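Local coordinates for putative cell adhesion protein (Bacteroides eggerthii, PDB 4GPV) that probably serves as a FimA-like fimbrial subunit that assembles into pili and takes part in cell adhesion, at residues D118-D121 with N122-T125; D230-S233 with P234-T238. All blocks are in the same frame, centred on the assembly; numbering follows the deposited sequence.

How the contacts relate
Along the chain, strand 113-115 comes first, and contact 1 (118-125) follows in the loop that leads on to strand 133-138. Contact 1 therefore lies between a strand of the sheet built round strand 176-193 and one of the sheet that holds strand 146-169. Contact 2 (230-238) begins on strand 229-231, again in the first sheet, and turns the chain toward strand 247-251 of the other. Contact 1 is complete well before contact 2 begins, so they neither nest nor cross. Their centres are about 25 Å apart and their nearest atoms about 10 Å, without touching. Bonds from Asp121 and Asn122 to Ser225 and Thr226 join the first loop to the chain just ahead of contact 2.

Contact 1: D118-D121 with N122-T125; sequences DNTD and NAST
Asp118 and Ala123 meet through a backbone bond that closes the turn between them. Asp118 N donates to Ala123 O at 2.9 Å, with an N-H...O angle of 166°. The tighter turn inside it is closed by Asp121 N, which donates to Asp118 O at 3.0 Å.

The side-chain bonds centre on Asp118 OD1 and Thr120 OG1. OD1 of Asp118 accepts from Thr120 OG1 at 2.6 Å, on its syn lone pair. It also accepts from Thr120 N at 3.0 Å, and this donor stands above the carboxylate plane. Two bonds thus grip one oxygen. Asp118 CG sits between its own backbone N and carbonyl carbon (chi1 72°), a rotamer that folds the carboxylate back over the turn. Thr120 OG1 passes the chain of bonds on, for it accepts from Asn122 N at 3.2 Å along a nearly straight N-H...O line of 164°. The hydroxyl therefore bridges the carboxylate and the next stretch of backbone.

The bond from Thr120 N to Asp118 OD1 makes an Asx turn, and it is superposed on a type I beta turn from Asp118 to Asp121. An alanine in place of Asp118 is likely to leave Thr120 N and the Thr120 hydroxyl without their shared acceptor, and the hydroxyl freer to turn away from Asn122 N.

Van der Waals contact is slight. The methyl of Ala123 lies against the carboxylate of Asp118, with CB 3.4 Å from OD2. Thr125 places CG2 near the backbone at 4.0 Å from Asp118 N, while its hydroxyl bonds to Ser115 O.

Bonds to neighbouring parts of the chain anchor the surface loop. Asn122 OD1 accepts from Thr226 N, and Asp121 O bonds to Ser225 OG. Thr125 is also held to Leu116 through the backbone.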
loop_
_atom_site.group_PDB
_atom_site.type_symbol
_atom_site.label_atom_id
_atom_site.label_comp_id
_atom_site.label_asym_id
_atom_site.label_seq_id
_atom_site.Cartn_x
_atom_site.Cartn_y
_atom_site.Cartn_z
ATOM N N ASP A 118 9.846 -4.143 7.268
ATOM C CA ASP A 118 11.160 -3.803 7.788
ATOM C C ASP A 118 12.087 -5.052 7.667
ATOM O O ASP A 118 11.639 -6.054 7.109
ATOM C CB ASP A 118 11.057 -3.243 9.217
ATOM C CG ASP A 118 10.713 -4.214 10.320
ATOM O OD1 ASP A 118 10.693 -5.441 10.055
ATOM O OD2 ASP A 118 10.531 -3.756 11.471
ATOM N N ASN A 119 13.356 -5.026 8.178
ATOM C CA ASN A 119 14.223 -6.195 7.957
ATOM C C ASN A 119 13.883 -7.458 8.787
ATOM O O ASN A 119 14.528 -8.496 8.597
ATOM C CB ASN A 119 15.726 -5.844 8.097
ATOM C CG ASN A 119 16.166 -5.260 9.412
ATOM O OD1 ASN A 119 15.384 -5.137 10.361
ATOM N ND2 ASN A 119 17.468 -4.939 9.509
ATOM N N THR A 120 12.847 -7.422 9.635
ATOM C CA THR A 120 12.403 -8.636 10.322
ATOM C C THR A 120 11.434 -9.407 9.414
ATOM O O THR A 120 11.097 -10.546 9.717
ATOM C CB THR A 120 11.683 -8.316 11.648
ATOM O OG1 THR A 120 10.419 -7.696 11.354
ATOM C CG2 THR A 120 12.536 -7.478 12.618
ATOM N N ASP A 121 10.905 -8.719 8.359
ATOM C CA ASP A 121 9.895 -9.195 7.379
ATOM C C ASP A 121 8.489 -9.277 7.968
ATOM O O ASP A 121 7.543 -9.530 7.228
ATOM C CB ASP A 121 10.262 -10.581 6.787
ATOM C CG ASP A 121 11.576 -10.638 6.037
ATOM O OD1 ASP A 121 11.883 -9.677 5.297
ATOM O OD2 ASP A 121 12.264 -11.674 6.131
ATOM N N ASN A 122 8.326 -9.024 9.274
ATOM C CA ASN A 122 7.047 -9.210 9.968
ATOM C C ASN A 122 6.428 -7.932 10.514
ATOM O O ASN A 122 5.413 -8.001 11.205
ATOM C CB ASN A 122 7.244 -10.198 11.120
ATOM C CG ASN A 122 7.487 -11.601 10.654
ATOM O OD1 ASN A 122 6.736 -12.156 9.850
ATOM N ND2 ASN A 122 8.503 -12.235 11.202
ATOM N N ALA A 123 7.033 -6.793 10.249
ATOM C CA ALA A 123 6.473 -5.496 10.669
ATOM C C ALA A 123 6.446 -4.586 9.455
ATOM O O ALA A 123 7.421 -4.552 8.729
ATOM C CB ALA A 123 7.293 -4.894 11.795
ATOM N N SER A 124 5.305 -3.921 9.179
ATOM C CA SER A 124 5.195 -3.049 8.010
ATOM C C SER A 124 5.902 -1.710 8.196
ATOM O O SER A 124 5.951 -1.161 9.303
ATOM C CB SER A 124 3.736 -2.778 7.650
ATOM O OG SER A 124 3.699 -2.218 6.341
ATOM N N THR A 125 6.412 -1.170 7.080
ATOM C CA THR A 125 6.975 0.165 7.041
ATOM C C THR A 125 5.836 1.183 7.035
ATOM O O THR A 125 6.056 2.374 7.330
ATOM C CB THR A 125 7.862 0.347 5.809
ATOM O OG1 THR A 125 7.101 0.073 4.614
ATOM C CG2 THR A 125 9.133 -0.505 5.868
#

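Contact 2: D230-S233 with P234-T238; sequences DAVS and PGDFT
Ser233 to Asp236 form a type II beta turn, reached as the chain leaves strand 229-231. Asp236 N donates to Ser233 O at 3.1 Å. Pro234 and Gly235 fill the two corners. Gly235 has a positive phi (96°), where a CB would press on the carbonyl oxygen of Pro234. A water donates to Ser233 O and accepts from Phe237 N, extending the closure by one residue.

The carboxylate of Asp236 folds back over the start of the turn. Its OD2 accepts from Ser233 N at 2.6 Å and from Ser233 OG at 2.8 Å. Both donors approach from the same face of the carboxylate, about 50° out of its plane. With chi1 at 63°, Ser233 OG sits between its own N and carbonyl carbon, where it can reach the oxygen that N also reaches. A second water donates to OD2 and to Ala231 O.

Val232 packs on Phe237. Val232 CG1 lies over one face of the Phe237 ring, 4.0 Å from its centroid, in a CH-pi contact; Val232 CG2 touches Phe237 CZ at 3.6 Å. Phe246 meets the Phe237 ring edge-to-face. Val232 bonds through its backbone to Asp181 of strand 176-193, while Phe237 rests on Val164 of strand 146-169, so the turn spans the two sheets.

Three donors on one carboxylate oxygen would probably favour the charged form of Asp236 and hold it against rotation.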
loop_
_atom_site.group_PDB
_atom_site.type_symbol
_atom_site.label_atom_id
_atom_site.label_comp_id
_atom_site.label_asym_id
_atom_site.label_seq_id
_atom_site.Cartn_x
_atom_site.Cartn_y
_atom_site.Cartn_z
ATOM N N ASP A 230 -4.555 -10.978 10.201
ATOM C CA ASP A 230 -5.259 -10.423 11.364
ATOM C C ASP A 230 -6.213 -11.471 11.899
ATOM O O ASP A 230 -7.153 -11.856 11.187
ATOM C CB ASP A 230 -5.996 -9.135 10.989
ATOM C CG ASP A 230 -5.056 -7.950 10.815
ATOM O OD1 ASP A 230 -4.093 -7.834 11.610
ATOM O OD2 ASP A 230 -5.381 -7.045 9.999
ATOM N N ALA A 231 -5.962 -11.941 13.133
ATOM C CA ALA A 231 -6.769 -13.014 13.729
ATOM C C ALA A 231 -8.235 -12.652 13.882
ATOM O O ALA A 231 -8.585 -11.504 14.200
ATOM C CB ALA A 231 -6.195 -13.432 15.097
ATOM N N VAL A 232 -9.086 -13.663 13.662
ATOM C CA VAL A 232 -10.540 -13.560 13.819
ATOM C C VAL A 232 -10.947 -14.247 15.136
ATOM O O VAL A 232 -10.568 -15.392 15.405
ATOM C CB VAL A 232 -11.272 -14.167 12.588
ATOM C CG1 VAL A 232 -12.783 -14.252 12.795
ATOM C CG2 VAL A 232 -10.944 -13.387 11.324
ATOM N N SER A 233 -11.755 -13.556 15.935
ATOM C CA SER A 233 -12.215 -14.143 17.183
ATOM C C SER A 233 -13.716 -14.446 17.105
ATOM O O SER A 233 -14.405 -13.830 16.290
ATOM C CB SER A 233 -11.893 -13.215 18.355
ATOM O OG SER A 233 -12.563 -11.972 18.256
ATOM N N PRO A 234 -14.262 -15.357 17.950
ATOM C CA PRO A 234 -15.719 -15.565 17.938
ATOM C C PRO A 234 -16.419 -14.235 18.210
ATOM O O PRO A 234 -15.948 -13.449 19.041
ATOM C CB PRO A 234 -15.945 -16.585 19.071
ATOM C CG PRO A 234 -14.738 -16.471 19.947
ATOM C CD PRO A 234 -13.614 -16.182 18.994
ATOM N N GLY A 235 -17.478 -13.959 17.466
ATOM C CA GLY A 235 -18.216 -12.712 17.618
ATOM C C GLY A 235 -17.814 -11.614 16.660
ATOM O O GLY A 235 -18.589 -10.671 16.473
ATOM N N ASP A 236 -16.580 -11.683 16.070
ATOM C CA ASP A 236 -16.095 -10.668 15.125
ATOM C C ASP A 236 -16.959 -10.621 13.857
ATOM O O ASP A 236 -17.300 -9.530 13.394
ATOM C CB ASP A 236 -14.630 -10.918 14.735
ATOM C CG ASP A 236 -13.598 -10.567 15.782
ATOM O OD1 ASP A 236 -13.946 -9.846 16.743
ATOM O OD2 ASP A 236 -12.445 -11.043 15.664
ATOM N N PHE A 237 -17.282 -11.794 13.281
ATOM C CA PHE A 237 -18.110 -11.828 12.071
ATOM C C PHE A 237 -19.580 -12.053 12.389
ATOM O O PHE A 237 -19.947 -13.018 13.072
ATOM C CB PHE A 237 -17.625 -12.890 11.071
ATOM C CG PHE A 237 -16.252 -12.670 10.478
ATOM C CD1 PHE A 237 -15.644 -11.414 10.521
ATOM C CD2 PHE A 237 -15.565 -13.718 9.869
ATOM C CE1 PHE A 237 -14.366 -11.217 9.975
ATOM C CE2 PHE A 237 -14.291 -13.514 9.323
ATOM C CZ PHE A 237 -13.710 -12.263 9.365
ATOM N N THR A 238 -20.424 -11.138 11.899
ATOM C CA THR A 238 -21.882 -11.206 12.081
ATOM C C THR A 238 -22.567 -10.880 10.735
ATOM O O THR A 238 -21.881 -10.631 9.731
ATOM C CB THR A 238 -22.351 -10.231 13.192
ATOM O OG1 THR A 238 -22.266 -8.880 12.726
ATOM C CG2 THR A 238 -21.588 -10.391 14.519
HETATM O O HOH W 1 -9.948 -10.472 16.222
HETATM O O HOH W 2 -16.326 -14.303 14.111
#